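Local coordinates for B-agarase (Agarivorans gilvus, PDB 5Z6P), which is a glycoside hydrolase of family 50 with agarase activity, probably cleaving beta-galactosidic linkages in agarose, at residues E458-S463 against A535-A540. Numbering follows the deposited sequence.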
ATOM      1  N   GLU A 458     -11.010  23.273   7.343  1.00 16.73           N
ATOM      2  CA  GLU A 458     -10.434  24.477   6.792  1.00 18.54           C
ATOM      3  C   GLU A 458      -9.202  24.899   7.576  1.00 20.45           C
ATOM      4  O   GLU A 458      -9.301  25.202   8.761  1.00 19.26           O
ATOM      5  CB  GLU A 458     -11.469  25.610   6.818  1.00 23.60           C
ATOM      6  CG  GLU A 458     -11.523  26.448   5.581  1.00 36.03           C
ATOM      7  CD  GLU A 458     -12.351  25.786   4.512  1.00 43.61           C
ATOM      8  OE1 GLU A 458     -13.046  24.804   4.843  1.00 45.51           O
ATOM      9  OE2 GLU A 458     -12.305  26.235   3.346  1.00 58.27           O
ATOM     10  N   PHE A 459      -8.057  24.943   6.908  1.00 19.06           N
ATOM     11  CA  PHE A 459      -6.860  25.545   7.480  1.00 17.40           C
ATOM     12  C   PHE A 459      -5.829  25.795   6.392  1.00 17.07           C
ATOM     13  O   PHE A 459      -5.909  25.210   5.309  1.00 16.39           O
ATOM     14  CB  PHE A 459      -6.268  24.672   8.604  1.00 16.47           C
ATOM     15  CG  PHE A 459      -6.320  23.192   8.342  1.00 16.15           C
ATOM     16  CD1 PHE A 459      -5.573  22.625   7.344  1.00 13.42           C
ATOM     17  CD2 PHE A 459      -7.104  22.373   9.126  1.00 15.76           C
ATOM     18  CE1 PHE A 459      -5.621  21.271   7.115  1.00 17.76           C
ATOM     19  CE2 PHE A 459      -7.155  21.026   8.897  1.00 16.80           C
ATOM     20  CZ  PHE A 459      -6.411  20.474   7.896  1.00 18.95           C
ATOM     21  N   ASP A 460      -4.854  26.656   6.692  1.00 16.99           N
ATOM     22  CA  ASP A 460      -3.737  26.878   5.783  1.00 15.26           C
ATOM     23  C   ASP A 460      -3.037  25.554   5.481  1.00 15.70           C
ATOM     24  O   ASP A 460      -3.084  24.617   6.272  1.00 15.87           O
ATOM     25  CB  ASP A 460      -2.739  27.890   6.366  1.00 15.94           C
ATOM     26  CG  ASP A 460      -3.369  29.278   6.602  1.00 18.73           C
ATOM     27  OD1 ASP A 460      -4.381  29.586   5.951  1.00 18.58           O
ATOM     28  OD2 ASP A 460      -2.866  30.053   7.440  1.00 19.18           O
ATOM     29  N   GLN A 461      -2.401  25.488   4.321  1.00 16.62           N
ATOM     30  CA  GLN A 461      -1.739  24.275   3.875  1.00 18.01           C
ATOM     31  C   GLN A 461      -0.368  24.579   3.311  1.00 19.53           C
ATOM     32  O   GLN A 461      -0.089  25.708   2.907  1.00 15.66           O
ATOM     33  CB  GLN A 461      -2.572  23.564   2.806  1.00 17.38           C
ATOM     34  CG  GLN A 461      -3.809  22.895   3.341  1.00 17.47           C
ATOM     35  CD  GLN A 461      -4.635  22.301   2.233  1.00 22.26           C
ATOM     36  OE1 GLN A 461      -4.864  22.945   1.217  1.00 19.93           O
ATOM     37  NE2 GLN A 461      -5.073  21.071   2.414  1.00 20.10           N
ATOM     38  N   VAL A 462       0.474  23.554   3.270  1.00 16.23           N
ATOM     39  CA  VAL A 462       1.725  23.640   2.548  1.00 20.02           C
ATOM     40  C   VAL A 462       1.770  22.507   1.544  1.00 20.39           C
ATOM     41  O   VAL A 462       1.061  21.517   1.697  1.00 19.47           O
ATOM     42  CB  VAL A 462       2.948  23.561   3.477  1.00 16.28           C
ATOM     43  CG1 VAL A 462       2.992  24.752   4.407  1.00 16.55           C
ATOM     44  CG2 VAL A 462       2.864  22.321   4.268  1.00 21.45           C
ATOM     45  N   SER A 463       2.617  22.655   0.534  1.00 20.74           N
ATOM     46  CA  SER A 463       2.712  21.680  -0.547  1.00 19.80           C
ATOM     47  C   SER A 463       4.125  21.536  -1.087  1.00 20.60           C
ATOM     48  O   SER A 463       5.061  22.171  -0.592  1.00 20.74           O
ATOM     49  CB  SER A 463       1.777  22.083  -1.686  1.00 25.48           C
ATOM     50  OG  SER A 463       1.861  21.181  -2.767  1.00 34.38           O
ATOM     51  N   ALA A 535       0.295  35.214   4.228  1.00 19.29           N
ATOM     52  CA  ALA A 535      -0.789  34.256   4.413  1.00 17.89           C
ATOM     53  C   ALA A 535      -0.279  32.823   4.583  1.00 17.19           C
ATOM     54  O   ALA A 535      -1.014  31.874   4.388  1.00 22.08           O
ATOM     55  CB  ALA A 535      -1.764  34.325   3.240  1.00 20.60           C
ATOM     56  N   CYS A 536       0.983  32.676   4.949  1.00 15.89           N
ATOM     57  CA  CYS A 536       1.560  31.364   5.166  1.00 14.63           C
ATOM     58  C   CYS A 536       2.341  31.335   6.478  1.00 16.29           C
ATOM     59  O   CYS A 536       3.485  31.754   6.510  1.00 14.24           O
ATOM     60  CB  CYS A 536       2.471  30.983   3.997  1.00 16.66           C
ATOM     61  SG  CYS A 536       3.109  29.355   4.079  1.00 14.46           S
ATOM     62  N   PRO A 537       1.708  30.854   7.556  1.00 15.07           N
ATOM     63  CA  PRO A 537       2.346  30.789   8.875  1.00 14.41           C
ATOM     64  C   PRO A 537       3.650  29.980   8.880  1.00 13.36           C
ATOM     65  O   PRO A 537       4.593  30.405   9.524  1.00 14.14           O
ATOM     66  CB  PRO A 537       1.276  30.113   9.752  1.00 12.36           C
ATOM     67  CG  PRO A 537      -0.010  30.372   9.055  1.00 11.70           C
ATOM     68  CD  PRO A 537       0.295  30.451   7.600  1.00 12.38           C
ATOM     69  N   THR A 538       3.701  28.832   8.204  1.00 12.91           N
ATOM     70  CA  THR A 538       4.942  28.061   8.165  1.00 14.87           C
ATOM     71  C   THR A 538       6.098  28.846   7.495  1.00 12.68           C
ATOM     72  O   THR A 538       7.228  28.791   7.956  1.00 15.65           O
ATOM     73  CB  THR A 538       4.730  26.680   7.451  1.00 12.41           C
ATOM     74  OG1 THR A 538       3.979  25.809   8.308  1.00 11.90           O
ATOM     75  CG2 THR A 538       6.050  26.015   7.147  1.00  8.63           C
ATOM     76  N   LYS A 539       5.811  29.571   6.414  1.00 13.09           N
ATOM     77  CA  LYS A 539       6.820  30.424   5.789  1.00 13.17           C
ATOM     78  C   LYS A 539       7.373  31.449   6.789  1.00 13.61           C
ATOM     79  O   LYS A 539       8.581  31.666   6.843  1.00 13.46           O
ATOM     80  CB  LYS A 539       6.247  31.146   4.558  1.00 15.32           C
ATOM     81  CG  LYS A 539       7.202  32.143   3.921  1.00 11.15           C
ATOM     82  CD  LYS A 539       8.503  31.495   3.535  1.00 13.59           C
ATOM     83  CE  LYS A 539       9.516  32.495   3.018  1.00 14.83           C
ATOM     84  NZ  LYS A 539       9.182  33.031   1.661  1.00 17.21           N
ATOM     85  N   ALA A 540       6.491  32.071   7.575  1.00 13.65           N
ATOM     86  CA  ALA A 540       6.939  33.006   8.620  1.00 15.88           C
ATOM     87  C   ALA A 540       7.916  32.323   9.581  1.00 16.62           C
ATOM     88  O   ALA A 540       8.962  32.882   9.931  1.00 15.83           O
ATOM     89  CB  ALA A 540       5.769  33.561   9.380  1.00 11.99           C
TER
HETATM   90  O   HOH W   1      -3.035  30.259   3.200  1.00 25.22           O
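D460 and V462 meet P537 and T538 in a small side-chain contact between a two-stranded antiparallel hairpin (461-462 with 472-473) and the capped N-terminus of helix 537-550, a helix within the beta-galactosidase-like region. No direct hydrogen bond joins segments 458-463 and 535-540. D460 lays one carboxylate oxygen against the proline ring: OD2 lies 3.2 Å from P537 CD and 3.3 Å from P537 CG, so it meets the CD-CG side of the ring, CD being the carbon bonded to the proline N. The torsion that sets CG anti to the carbonyl carbon (chi1 -61°) carries the carboxylate to this ring. Its other oxygen, OD1, makes a salt bridge to R479 of helix 478-495 and takes a weak bond from a water, 3.1 Å from OD1, that also donates to A535 O at 2.8 Å. The water thus bridges, weakly on the carboxylate side, to the carbonyl of the residue before the N-cap. Two residues on, V462 also points toward the helix and brings CG1 to 4.0 Å from T538 CB, the two side chains crossing at about a right angle. T528 of helix 523-530 and F594 of helix 581-609 touch both side chains, and I524 touches V462. T538 OG1 is hydrogen-bonded to OD1 of D474, the residue just after strand 472-473, whose backbone also pairs with D460. C536 is the N-cap: its thiol sulfur SG accepts from K539 N at 3.6 Å, with an N-H...S angle of 155°.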